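Saframycin Mx1 synthetase B (Legionella pneumophila subsp. pneumophila, PDB 3KXW) belongs to the ANL superfamily of AMP-binding enzymes and holds 5'-O-[(S)-(dodecanoyloxy)(hydroxy)phosphoryl]adenosine in a pocket of this chain. Local coordinates at residues A[91-96]-A[172-177]; A[111-116]-A[412-417]; A[167-172]-A[184-189]; A[384-389]-A[401-406]. One frame throughout, in Å; residues are numbered along the deposited sequence.

Contact 1 of 4, residues A[91-96]-A[172-177]; sequences IAVPIY and LQYTSG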
loop_
_atom_site.group_PDB
_atom_site.type_symbol
_atom_site.label_atom_id
_atom_site.label_comp_id
_atom_site.label_asym_id
_atom_site.label_seq_id
_atom_site.Cartn_x
_atom_site.Cartn_y
_atom_site.Cartn_z
ATOM N N ILE A 91 -13.211 -5.816 16.064
ATOM C CA ILE A 91 -12.134 -5.062 15.442
ATOM C C ILE A 91 -11.410 -5.986 14.449
ATOM O O ILE A 91 -10.754 -6.937 14.851
ATOM C CB ILE A 91 -11.163 -4.512 16.496
ATOM C CG1 ILE A 91 -11.902 -3.568 17.465
ATOM C CG2 ILE A 91 -9.931 -3.808 15.831
ATOM C CD1 ILE A 91 -11.019 -2.979 18.530
ATOM N N ALA A 92 -11.540 -5.709 13.153
ATOM C CA ALA A 92 -10.920 -6.564 12.151
ATOM C C ALA A 92 -9.418 -6.367 12.149
ATOM O O ALA A 92 -8.950 -5.237 12.236
ATOM C CB ALA A 92 -11.504 -6.277 10.749
ATOM N N VAL A 93 -8.665 -7.464 12.035
ATOM C CA VAL A 93 -7.210 -7.385 11.949
ATOM C C VAL A 93 -6.700 -8.220 10.774
ATOM O O VAL A 93 -6.393 -9.409 10.915
ATOM C CB VAL A 93 -6.497 -7.837 13.273
ATOM C CG1 VAL A 93 -4.978 -7.615 13.147
ATOM C CG2 VAL A 93 -7.073 -7.083 14.496
ATOM N N PRO A 94 -6.614 -7.593 9.598
ATOM C CA PRO A 94 -6.154 -8.270 8.382
ATOM C C PRO A 94 -4.654 -8.541 8.357
ATOM O O PRO A 94 -3.878 -7.644 8.690
ATOM C CB PRO A 94 -6.475 -7.260 7.269
ATOM C CG PRO A 94 -7.476 -6.343 7.822
ATOM C CD PRO A 94 -7.144 -6.254 9.313
ATOM N N ILE A 95 -4.253 -9.742 7.950
ATOM C CA ILE A 95 -2.833 -10.037 7.769
ATOM C C ILE A 95 -2.595 -10.856 6.497
ATOM O O ILE A 95 -3.447 -11.644 6.095
ATOM C CB ILE A 95 -2.232 -10.816 8.977
ATOM C CG1 ILE A 95 -2.836 -12.220 9.076
ATOM C CG2 ILE A 95 -2.428 -10.056 10.266
ATOM C CD1 ILE A 95 -2.145 -13.142 10.131
ATOM N N TYR A 96 -1.437 -10.649 5.873
ATOM C CA TYR A 96 -0.953 -11.491 4.776
ATOM C C TYR A 96 -0.803 -12.918 5.267
ATOM O O TYR A 96 -0.307 -13.139 6.364
ATOM C CB TYR A 96 0.445 -11.030 4.332
ATOM C CG TYR A 96 0.530 -9.663 3.693
ATOM C CD1 TYR A 96 0.415 -9.511 2.301
ATOM C CD2 TYR A 96 0.774 -8.519 4.462
ATOM C CE1 TYR A 96 0.506 -8.249 1.697
ATOM C CE2 TYR A 96 0.862 -7.254 3.861
ATOM C CZ TYR A 96 0.728 -7.133 2.480
ATOM O OH TYR A 96 0.804 -5.885 1.897
ATOM N N LEU A 172 -7.921 -2.602 12.806
ATOM C CA LEU A 172 -6.539 -2.209 12.956
ATOM C C LEU A 172 -5.850 -2.294 11.612
ATOM O O LEU A 172 -5.911 -3.327 10.967
ATOM C CB LEU A 172 -5.827 -3.132 13.929
ATOM C CG LEU A 172 -6.362 -3.170 15.353
ATOM C CD1 LEU A 172 -5.445 -4.024 16.253
ATOM C CD2 LEU A 172 -6.529 -1.768 15.922
ATOM N N GLN A 173 -5.200 -1.224 11.179
ATOM C CA GLN A 173 -4.356 -1.369 10.010
ATOM C C GLN A 173 -2.883 -1.272 10.386
ATOM O O GLN A 173 -2.412 -0.246 10.882
ATOM C CB GLN A 173 -4.741 -0.417 8.864
ATOM C CG GLN A 173 -4.851 1.060 9.155
ATOM C CD GLN A 173 -5.156 1.897 7.862
ATOM O OE1 GLN A 173 -5.086 1.370 6.749
ATOM N NE2 GLN A 173 -5.511 3.179 8.024
ATOM N N TYR A 174 -2.173 -2.368 10.169
ATOM C CA TYR A 174 -0.756 -2.420 10.498
ATOM C C TYR A 174 0.087 -1.815 9.390
ATOM O O TYR A 174 -0.105 -2.126 8.216
ATOM C CB TYR A 174 -0.344 -3.861 10.812
ATOM C CG TYR A 174 -0.753 -4.239 12.205
ATOM C CD1 TYR A 174 0.099 -4.030 13.267
ATOM C CD2 TYR A 174 -2.003 -4.768 12.465
ATOM C CE1 TYR A 174 -0.267 -4.355 14.548
ATOM C CE2 TYR A 174 -2.382 -5.099 13.749
ATOM C CZ TYR A 174 -1.524 -4.880 14.785
ATOM O OH TYR A 174 -1.909 -5.195 16.073
ATOM N N THR A 175 1.005 -0.925 9.751
ATOM C CA THR A 175 1.783 -0.221 8.739
ATOM C C THR A 175 3.024 -1.022 8.418
ATOM O O THR A 175 3.363 -1.963 9.139
ATOM C CB THR A 175 2.226 1.159 9.225
ATOM O OG1 THR A 175 3.050 1.005 10.386
ATOM C CG2 THR A 175 1.025 2.013 9.575
ATOM N N SER A 176 3.715 -0.651 7.349
ATOM C CA SER A 176 5.032 -1.224 7.105
ATOM C C SER A 176 6.015 -0.546 8.050
ATOM O O SER A 176 5.695 0.452 8.717
ATOM C CB SER A 176 5.478 -1.009 5.658
ATOM O OG SER A 176 5.689 0.372 5.404
ATOM N N GLY A 177 7.227 -1.062 8.092
ATOM C CA GLY A 177 8.190 -0.506 8.992
ATOM C C GLY A 177 7.807 -1.011 10.358
ATOM O O GLY A 177 6.903 -1.843 10.500
HETATM O O HOH W 1 -3.785 -4.799 9.390
#
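Strand 91-95 and the 172-174 end of strand 169-174 run in nearly the same direction, the axes of these short pieces 23° apart and 6.1 Å at closest approach, and a backbone bond from L172 N to A92 O (2.9 Å) joins them. This seam of the AMP-binding domain sets the outermost strand of a mixed five-stranded sheet beside the hairpin of strands 169-174 and 184-188. The axes lie wider than in a regular sheet, and a water occupies the gap beyond the direct bond: it donates to P94 O and L172 O and accepts from Y174 N, so three backbone groups share one bridge. Branched side chains fill the flank next to L172. I91 sends its CG2 methyl to L172 CG (3.7 Å), while V93 lies alongside the leucine, CG2 to L172 CD1 at 3.9 Å. With V93 CG1 anti to the backbone N (chi1 -175°), the two methyls divide the work, CG2 serving L172 and CG1 reaching the phenol of Y174. The Y174 hydroxyl lies by the side-chain amide of N113, probably hydrogen-bonded to it. Just past the strand, T175, S176 and G177 begin the Thr/Ser/Gly-rich loop characteristic of ANL enzymes; the contact therefore lies directly before that loop. V93 CG1 stands 3.7 Å from Y174 CE2, at a slant to the ring.

Contact 2 of 4, residues A[111-116]-A[412-417]; sequences VTNSKP and GYWNQP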
loop_
_atom_site.group_PDB
_atom_site.type_symbol
_atom_site.label_atom_id
_atom_site.label_comp_id
_atom_site.label_asym_id
_atom_site.label_seq_id
_atom_site.Cartn_x
_atom_site.Cartn_y
_atom_site.Cartn_z
ATOM N N VAL A 111 -0.247 -11.019 16.320
ATOM C CA VAL A 111 -1.046 -11.763 17.285
ATOM C C VAL A 111 -0.721 -11.376 18.728
ATOM O O VAL A 111 -1.612 -11.188 19.539
ATOM C CB VAL A 111 -0.926 -13.299 17.074
ATOM C CG1 VAL A 111 -1.559 -14.086 18.265
ATOM C CG2 VAL A 111 -1.572 -13.682 15.758
ATOM N N THR A 112 0.557 -11.246 19.046
ATOM C CA THR A 112 0.929 -10.897 20.411
ATOM C C THR A 112 0.416 -9.505 20.793
ATOM O O THR A 112 -0.030 -9.288 21.909
ATOM C CB THR A 112 2.440 -10.975 20.573
ATOM O OG1 THR A 112 2.867 -12.311 20.236
ATOM C CG2 THR A 112 2.861 -10.629 22.021
ATOM N N ASN A 113 0.496 -8.568 19.855
ATOM C CA ASN A 113 0.056 -7.204 20.105
ATOM C C ASN A 113 -1.475 -7.112 20.236
ATOM O O ASN A 113 -1.993 -6.563 21.213
ATOM C CB ASN A 113 0.594 -6.270 19.001
ATOM C CG ASN A 113 0.217 -4.804 19.214
ATOM O OD1 ASN A 113 0.439 -4.226 20.282
ATOM N ND2 ASN A 113 -0.350 -4.200 18.192
ATOM N N SER A 114 -2.185 -7.678 19.265
ATOM C CA SER A 114 -3.626 -7.461 19.139
ATOM C C SER A 114 -4.482 -8.448 19.937
ATOM O O SER A 114 -5.661 -8.187 20.154
ATOM C CB SER A 114 -4.047 -7.506 17.664
ATOM O OG SER A 114 -3.891 -8.807 17.138
ATOM N N LYS A 115 -3.900 -9.579 20.326
ATOM C CA LYS A 115 -4.602 -10.598 21.121
ATOM C C LYS A 115 -6.028 -10.930 20.636
ATOM O O LYS A 115 -7.003 -10.802 21.379
ATOM C CB LYS A 115 -4.627 -10.189 22.594
ATOM C CG LYS A 115 -3.224 -10.012 23.171
ATOM C CD LYS A 115 -3.260 -9.158 24.439
ATOM C CE LYS A 115 -1.965 -9.250 25.255
ATOM N NZ LYS A 115 -0.750 -8.886 24.488
ATOM N N PRO A 116 -6.138 -11.387 19.390
ATOM C CA PRO A 116 -7.459 -11.668 18.824
ATOM C C PRO A 116 -8.091 -12.901 19.482
ATOM O O PRO A 116 -7.367 -13.776 19.994
ATOM C CB PRO A 116 -7.143 -11.992 17.371
ATOM C CG PRO A 116 -5.710 -12.487 17.404
ATOM C CD PRO A 116 -5.059 -11.583 18.401
ATOM N N GLY A 412 -4.801 6.115 17.591
ATOM C CA GLY A 412 -3.541 5.739 18.207
ATOM C C GLY A 412 -3.061 4.421 17.632
ATOM O O GLY A 412 -3.602 3.935 16.653
ATOM N N TYR A 413 -2.038 3.851 18.246
ATOM C CA TYR A 413 -1.561 2.531 17.892
ATOM C C TYR A 413 -2.016 1.556 18.974
ATOM O O TYR A 413 -1.837 1.828 20.168
ATOM C CB TYR A 413 -0.037 2.524 17.843
ATOM C CG TYR A 413 0.570 3.481 16.836
ATOM C CD1 TYR A 413 0.332 3.348 15.469
ATOM C CD2 TYR A 413 1.417 4.489 17.256
ATOM C CE1 TYR A 413 0.924 4.231 14.555
ATOM C CE2 TYR A 413 2.001 5.357 16.367
ATOM C CZ TYR A 413 1.753 5.231 15.016
ATOM O OH TYR A 413 2.377 6.127 14.155
ATOM N N TRP A 414 -2.571 0.420 18.558
ATOM C CA TRP A 414 -3.094 -0.554 19.518
ATOM C C TRP A 414 -2.053 -0.954 20.563
ATOM O O TRP A 414 -1.000 -1.462 20.223
ATOM C CB TRP A 414 -3.617 -1.807 18.812
ATOM C CG TRP A 414 -4.334 -2.692 19.771
ATOM C CD1 TRP A 414 -3.842 -3.794 20.405
ATOM C CD2 TRP A 414 -5.669 -2.519 20.235
ATOM N NE1 TRP A 414 -4.802 -4.325 21.235
ATOM C CE2 TRP A 414 -5.932 -3.561 21.152
ATOM C CE3 TRP A 414 -6.665 -1.583 19.969
ATOM C CZ2 TRP A 414 -7.167 -3.701 21.797
ATOM C CZ3 TRP A 414 -7.902 -1.727 20.607
ATOM C CH2 TRP A 414 -8.134 -2.779 21.515
ATOM N N ASN A 415 -2.352 -0.683 21.829
ATOM C CA ASN A 415 -1.508 -1.150 22.926
ATOM C C ASN A 415 -0.052 -0.656 22.857
ATOM O O ASN A 415 0.863 -1.361 23.265
ATOM C CB ASN A 415 -1.536 -2.689 22.967
ATOM C CG ASN A 415 -1.032 -3.237 24.279
ATOM O OD1 ASN A 415 -1.293 -2.659 25.327
ATOM N ND2 ASN A 415 -0.276 -4.339 24.233
ATOM N N GLN A 416 0.153 0.543 22.325
ATOM C CA GLN A 416 1.478 1.167 22.273
ATOM C C GLN A 416 1.345 2.623 22.708
ATOM O O GLN A 416 1.320 3.543 21.881
ATOM C CB GLN A 416 2.113 1.064 20.879
ATOM C CG GLN A 416 2.451 -0.378 20.440
ATOM C CD GLN A 416 3.442 -0.439 19.294
ATOM O OE1 GLN A 416 4.523 0.138 19.372
ATOM N NE2 GLN A 416 3.095 -1.171 18.238
ATOM N N PRO A 417 1.236 2.833 24.017
ATOM C CA PRO A 417 0.856 4.146 24.555
ATOM C C PRO A 417 1.940 5.181 24.323
ATOM O O PRO A 417 1.622 6.318 23.973
ATOM C CB PRO A 417 0.665 3.901 26.063
ATOM C CG PRO A 417 0.881 2.423 26.294
ATOM C CD PRO A 417 1.426 1.797 25.052
HETATM O O HOH W 2 -4.515 -6.590 22.961
#
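A surface contact between a helix end and a beta turn, this one brings N113 and S114, on the last turn of helix 101-114, against W414 and N415, in the loop that precedes helix 417-424. The loop piece is a type II turn from Y413 to Q416, closed by Q416 N to Y413 O (3.2 Å), with N415 at the positive-phi corner (phi 59°). Backbone bonds tie this loop to strand 184-188, G412 with M186 and W414 with G184, and the W414 side chain also packs on L172 and R67. The loop is thereby placed between the hairpin of strands 169-174 and 184-188 and the C-terminal end of helix 101-114, all within the AMP-binding domain. Helix 101-114 ends at S114, and K115 just after it takes positive phi. W414 CG stands anti to the backbone N (chi1 -171°), which carries the indole out to N113: its CD1 edge comes to N113 O in the ring plane at 3.4 Å, and S114 CA lies 3.9 Å from the same carbon. The side-chain amide of N113 stands steeply to the indole plane, 78° away from it, and passes N415 CB. A water completes the indole edge, linking one N-H and one carbonyl oxygen that share no direct bond: it accepts from W414 NE1 (2.9 Å) and donates to N113 O.

Contact 3 of 4, residues A[167-172]-A[184-189]; sequences NDIAFL and GVMVSH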
loop_
_atom_site.group_PDB
_atom_site.type_symbol
_atom_site.label_atom_id
_atom_site.label_comp_id
_atom_site.label_asym_id
_atom_site.label_seq_id
_atom_site.Cartn_x
_atom_site.Cartn_y
_atom_site.Cartn_z
ATOM N N ASN A 167 -17.100 6.575 17.672
ATOM C CA ASN A 167 -15.719 6.505 18.117
ATOM C C ASN A 167 -15.198 5.098 18.356
ATOM O O ASN A 167 -14.016 4.920 18.604
ATOM C CB ASN A 167 -15.512 7.367 19.355
ATOM C CG ASN A 167 -15.378 8.821 19.013
ATOM O OD1 ASN A 167 -14.870 9.177 17.938
ATOM N ND2 ASN A 167 -15.822 9.680 19.919
ATOM N N ASP A 168 -16.075 4.103 18.264
ATOM C CA ASP A 168 -15.655 2.716 18.392
ATOM C C ASP A 168 -14.628 2.368 17.309
ATOM O O ASP A 168 -14.772 2.773 16.168
ATOM C CB ASP A 168 -16.839 1.766 18.207
ATOM C CG ASP A 168 -17.816 1.769 19.389
ATOM O OD1 ASP A 168 -17.497 2.326 20.450
ATOM O OD2 ASP A 168 -18.912 1.195 19.226
ATOM N N ILE A 169 -13.628 1.580 17.656
ATOM C CA ILE A 169 -12.655 1.130 16.664
ATOM C C ILE A 169 -13.276 0.094 15.726
ATOM O O ILE A 169 -13.927 -0.845 16.190
ATOM C CB ILE A 169 -11.412 0.538 17.376
ATOM C CG1 ILE A 169 -10.832 1.563 18.353
ATOM C CG2 ILE A 169 -10.385 0.041 16.370
ATOM C CD1 ILE A 169 -10.671 2.977 17.790
ATOM N N ALA A 170 -13.090 0.282 14.417
ATOM C CA ALA A 170 -13.595 -0.621 13.398
ATOM C C ALA A 170 -12.553 -1.665 12.985
ATOM O O ALA A 170 -12.876 -2.849 12.832
ATOM C CB ALA A 170 -14.047 0.186 12.166
ATOM N N PHE A 171 -11.299 -1.243 12.824
ATOM C CA PHE A 171 -10.260 -2.189 12.432
ATOM C C PHE A 171 -8.879 -1.689 12.756
ATOM O O PHE A 171 -8.685 -0.512 12.988
ATOM C CB PHE A 171 -10.346 -2.533 10.936
ATOM C CG PHE A 171 -10.074 -1.383 10.008
ATOM C CD1 PHE A 171 -8.851 -1.264 9.343
ATOM C CD2 PHE A 171 -11.064 -0.449 9.742
ATOM C CE1 PHE A 171 -8.614 -0.194 8.439
ATOM C CE2 PHE A 171 -10.825 0.608 8.845
ATOM C CZ PHE A 171 -9.604 0.723 8.205
ATOM N N LEU A 172 -7.921 -2.602 12.806
ATOM C CA LEU A 172 -6.539 -2.209 12.956
ATOM C C LEU A 172 -5.850 -2.294 11.612
ATOM O O LEU A 172 -5.911 -3.327 10.967
ATOM C CB LEU A 172 -5.827 -3.132 13.929
ATOM C CG LEU A 172 -6.362 -3.170 15.353
ATOM C CD1 LEU A 172 -5.445 -4.024 16.253
ATOM C CD2 LEU A 172 -6.529 -1.768 15.922
ATOM N N GLY A 184 -0.297 -1.100 14.898
ATOM C CA GLY A 184 -1.667 -1.301 14.462
ATOM C C GLY A 184 -2.483 -0.042 14.680
ATOM O O GLY A 184 -2.871 0.293 15.811
ATOM N N VAL A 185 -2.711 0.685 13.597
ATOM C CA VAL A 185 -3.433 1.945 13.668
ATOM C C VAL A 185 -4.916 1.683 13.942
ATOM O O VAL A 185 -5.557 0.891 13.246
ATOM C CB VAL A 185 -3.271 2.741 12.361
ATOM C CG1 VAL A 185 -4.139 4.004 12.397
ATOM C CG2 VAL A 185 -1.774 3.050 12.120
HETATM N N MSE A 186 -5.445 2.333 14.975
HETATM C CA MSE A 186 -6.824 2.113 15.389
HETATM C C MSE A 186 -7.754 3.040 14.614
HETATM O O MSE A 186 -7.858 4.215 14.936
HETATM C CB MSE A 186 -6.934 2.388 16.891
HETATM C CG MSE A 186 -5.904 1.580 17.673
HETATM SE SE MSE A 186 -5.629 2.281 19.506
HETATM C CE MSE A 186 -7.397 2.089 20.214
ATOM N N VAL A 187 -8.408 2.500 13.587
ATOM C CA VAL A 187 -9.313 3.308 12.754
ATOM C C VAL A 187 -10.741 3.171 13.252
ATOM O O VAL A 187 -11.309 2.075 13.245
ATOM C CB VAL A 187 -9.231 2.869 11.276
ATOM C CG1 VAL A 187 -10.097 3.773 10.379
ATOM C CG2 VAL A 187 -7.788 2.916 10.841
ATOM N N SER A 188 -11.316 4.277 13.720
ATOM C CA SER A 188 -12.680 4.232 14.254
ATOM C C SER A 188 -13.694 4.217 13.119
ATOM O O SER A 188 -13.349 4.480 11.975
ATOM C CB SER A 188 -12.945 5.437 15.181
ATOM O OG SER A 188 -13.045 6.631 14.426
ATOM N N HIS A 189 -14.945 3.889 13.439
ATOM C CA HIS A 189 -16.001 3.954 12.450
ATOM C C HIS A 189 -16.160 5.362 11.870
ATOM O O HIS A 189 -16.425 5.517 10.675
ATOM C CB HIS A 189 -17.319 3.433 13.044
ATOM C CG HIS A 189 -17.386 1.940 13.092
ATOM N ND1 HIS A 189 -17.660 1.183 11.976
ATOM C CD2 HIS A 189 -17.194 1.062 14.109
ATOM C CE1 HIS A 189 -17.630 -0.099 12.297
ATOM N NE2 HIS A 189 -17.354 -0.202 13.585
HETATM O O HOH W 3 -13.209 8.660 15.933
#
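A170 and F171 both turn their N-H groups on V187 O, a classic beta bulge in the antiparallel hairpin of strands 169-174 and 184-188. A170 N makes the stronger bond at 2.8 Å; that from F171 N, 3.3 Å, is weak. The bulge arises where A170 leaves extended geometry (phi -94°, psi -42°), which shifts the pairing by one residue between I169-S188 and F171-V187. V187 N to F171 O (3.1 Å) resumes regular pairing.

The tight part combines two CH-pi contacts over ring faces with aliphatic packing. F171 CG sits between backbone N and carbonyl carbon (chi1 65°), which lays the phenyl beside V187: V187 CB rides over one face, offset toward the rim, and V187 CG1 reaches F171 CE2 at 3.6 Å. A170 CB is a CH-pi partner of H189, nearly central over the imidazole and 3.5 Å from its centroid. On the face of L172 and M186, the selenomethionine CG meets L172 CD2; I169 CD1 also reaches M186 CB (3.9 Å).

Looser is the exposed side chain of N167, which works through a water that donates to N167 OD1 (2.7 Å) and also lies very close to S188 OG. That hydroxyl accepts from N191 N, capping helix 189-202, whose first residue H189 bonds through its N to D168 O. Strand 91-95 borders the hairpin at I169 and L172, while F171 packs on helix 220-233 and turns edge-to-face with F82 of helix 76-87.

Contact 4 of 4, residues A[384-389]-A[401-406]; sequences KIIDPD and EIWVQS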
loop_
_atom_site.group_PDB
_atom_site.type_symbol
_atom_site.label_atom_id
_atom_site.label_comp_id
_atom_site.label_asym_id
_atom_site.label_seq_id
_atom_site.Cartn_x
_atom_site.Cartn_y
_atom_site.Cartn_z
ATOM N N LYS A 384 -0.328 21.232 8.311
ATOM C CA LYS A 384 0.609 22.274 8.712
ATOM C C LYS A 384 2.052 21.804 8.566
ATOM O O LYS A 384 2.357 20.636 8.788
ATOM C CB LYS A 384 0.356 22.712 10.164
ATOM C CG LYS A 384 -0.832 23.630 10.301
ATOM C CD LYS A 384 -0.924 24.177 11.716
ATOM C CE LYS A 384 -2.170 25.049 11.897
ATOM N NZ LYS A 384 -2.327 25.971 10.760
ATOM N N ILE A 385 2.943 22.709 8.178
ATOM C CA ILE A 385 4.357 22.385 8.099
ATOM C C ILE A 385 4.994 22.980 9.342
ATOM O O ILE A 385 5.020 24.201 9.514
ATOM C CB ILE A 385 5.042 22.945 6.825
ATOM C CG1 ILE A 385 4.248 22.604 5.563
ATOM C CG2 ILE A 385 6.474 22.421 6.712
ATOM C CD1 ILE A 385 4.172 21.077 5.255
ATOM N N ILE A 386 5.485 22.104 10.210
ATOM C CA ILE A 386 5.983 22.488 11.516
ATOM C C ILE A 386 7.419 21.988 11.705
ATOM O O ILE A 386 7.713 20.828 11.423
ATOM C CB ILE A 386 5.119 21.860 12.631
ATOM C CG1 ILE A 386 3.628 22.187 12.450
ATOM C CG2 ILE A 386 5.635 22.263 14.010
ATOM C CD1 ILE A 386 3.268 23.670 12.570
ATOM N N ASP A 387 8.316 22.863 12.159
ATOM C CA ASP A 387 9.685 22.451 12.484
ATOM C C ASP A 387 9.679 21.375 13.587
ATOM O O ASP A 387 9.131 21.596 14.666
ATOM C CB ASP A 387 10.512 23.690 12.869
ATOM C CG ASP A 387 11.967 23.374 13.133
ATOM O OD1 ASP A 387 12.259 22.530 13.995
ATOM O OD2 ASP A 387 12.827 24.005 12.505
ATOM N N PRO A 388 10.257 20.189 13.303
ATOM C CA PRO A 388 10.072 19.022 14.184
ATOM C C PRO A 388 10.831 19.153 15.496
ATOM O O PRO A 388 10.565 18.416 16.452
ATOM C CB PRO A 388 10.665 17.850 13.390
ATOM C CG PRO A 388 11.451 18.443 12.276
ATOM C CD PRO A 388 11.094 19.895 12.122
ATOM N N ASP A 389 11.771 20.089 15.526
ATOM C CA ASP A 389 12.612 20.299 16.706
ATOM C C ASP A 389 12.107 21.445 17.577
ATOM O O ASP A 389 11.906 21.276 18.779
ATOM C CB ASP A 389 14.060 20.549 16.275
ATOM C CG ASP A 389 14.647 19.376 15.537
ATOM O OD1 ASP A 389 14.650 18.267 16.119
ATOM O OD2 ASP A 389 15.116 19.549 14.386
ATOM N N GLU A 401 8.190 19.331 9.224
ATOM C CA GLU A 401 7.425 18.107 9.326
ATOM C C GLU A 401 5.974 18.332 8.930
ATOM O O GLU A 401 5.380 19.361 9.232
ATOM C CB GLU A 401 7.515 17.484 10.719
ATOM C CG GLU A 401 6.838 16.114 10.789
ATOM C CD GLU A 401 6.911 15.477 12.177
ATOM O OE1 GLU A 401 7.117 16.202 13.176
ATOM O OE2 GLU A 401 6.751 14.250 12.287
ATOM N N ILE A 402 5.408 17.348 8.240
ATOM C CA ILE A 402 4.027 17.423 7.840
ATOM C C ILE A 402 3.186 17.016 9.039
ATOM O O ILE A 402 3.279 15.889 9.513
ATOM C CB ILE A 402 3.772 16.528 6.613
ATOM C CG1 ILE A 402 4.565 17.090 5.414
ATOM C CG2 ILE A 402 2.265 16.428 6.311
ATOM C CD1 ILE A 402 4.730 16.123 4.243
ATOM N N TRP A 403 2.414 17.960 9.561
ATOM C CA TRP A 403 1.459 17.694 10.642
ATOM C C TRP A 403 0.028 17.719 10.094
ATOM O O TRP A 403 -0.313 18.565 9.258
ATOM C CB TRP A 403 1.594 18.756 11.758
ATOM C CG TRP A 403 2.818 18.593 12.601
ATOM C CD1 TRP A 403 3.990 18.014 12.234
ATOM C CD2 TRP A 403 2.994 19.039 13.959
ATOM N NE1 TRP A 403 4.886 18.052 13.283
ATOM C CE2 TRP A 403 4.299 18.685 14.348
ATOM C CE3 TRP A 403 2.176 19.721 14.872
ATOM C CZ2 TRP A 403 4.800 18.949 15.629
ATOM C CZ3 TRP A 403 2.672 19.994 16.138
ATOM C CH2 TRP A 403 3.975 19.617 16.502
ATOM N N VAL A 404 -0.812 16.818 10.590
ATOM C CA VAL A 404 -2.151 16.640 10.034
ATOM C C VAL A 404 -3.212 16.719 11.114
ATOM O O VAL A 404 -2.990 16.246 12.220
ATOM C CB VAL A 404 -2.257 15.279 9.330
ATOM C CG1 VAL A 404 -3.644 15.080 8.740
ATOM C CG2 VAL A 404 -1.169 15.173 8.257
ATOM N N GLN A 405 -4.358 17.311 10.788
ATOM C CA GLN A 405 -5.522 17.301 11.688
ATOM C C GLN A 405 -6.826 17.156 10.924
ATOM O O GLN A 405 -7.043 17.854 9.935
ATOM C CB GLN A 405 -5.573 18.579 12.561
ATOM C CG GLN A 405 -6.922 18.768 13.271
ATOM C CD GLN A 405 -6.923 19.951 14.229
ATOM O OE1 GLN A 405 -6.693 21.100 13.829
ATOM N NE2 GLN A 405 -7.186 19.676 15.503
ATOM N N SER A 406 -7.688 16.247 11.377
ATOM C CA SER A 406 -9.049 16.155 10.863
ATOM C C SER A 406 -9.757 14.979 11.528
ATOM O O SER A 406 -9.148 14.207 12.273
ATOM C CB SER A 406 -9.065 15.928 9.336
ATOM O OG SER A 406 -8.937 14.537 9.018
#
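I386 CG1 and W403 CG both stand beside their backbone N (chi1 -54° and -74°), and this sets the isoleucine over one face of the indole. E401, with CG anti to its N (chi1 -174°) and an extended chain, runs along the edge of the same indole. The frame is antiparallel pairing of strands 382-386 and 400-405 in a curled sheet that probably corresponds to the small barrel-like part of the AMP-binding domain in ANL enzymes.

Two backbone rings hold the strands: K384 with W403 bonds both ways, W403 N to K384 O at 2.8 Å, and I386 with E401 likewise, E401 N reaching I386 O at 2.7 Å but from well above the carbonyl plane. On the side of the indole, I386 CB lies over the centre of the five-membered ring, 3.7 Å from its centroid and almost on the normal, a CH-pi contact. I386 CG1 nears W403 CD2 at 3.5 Å, and I386 CG2 lies over the CE2-CZ2 side of the benzene ring (W403 CZ2 3.8 Å). The side of I385 and I402 carries a lighter match, I385 CD1 to I402 CG1 at 4.0 Å, the two side chains lying alongside each other and pointing the same way.

Past the strand, P388 CB leans toward E401 OE1 at 3.9 Å. OE1 takes W403 NE1 (2.9 Å) from above the carboxylate plane and a salt bridge from R439; OE2 accepts from G441 N. A carboxylate gripped this way is probably ionised, and these partners would hold it in place and, through NE1, restrain the indole.

How the contacts relate
From the N terminus, strand 91-95 opens contact 1 and helix 101-114 opens contact 2; segment 167-172 then opens contact 3. Contact 1 closes at 172-177, having crossed contacts 2 and 3 and shared L172 with the latter, and contact 3 closes at 184-189 as a short hairpin. Much later, 384-389 and 401-406 close contact 4, before 412-417 returns to complete contact 2, whose long span contains contacts 3 and 4. Contacts 1-3 thus join strand 91-95 of the five-stranded sheet, helix 101-114 and the 169-188 hairpin, with W414 N bonded to G184 O. Contact 4 lies in the separate sheet of strands 382-386 and 400-405, its centre 23 Å or more from the others.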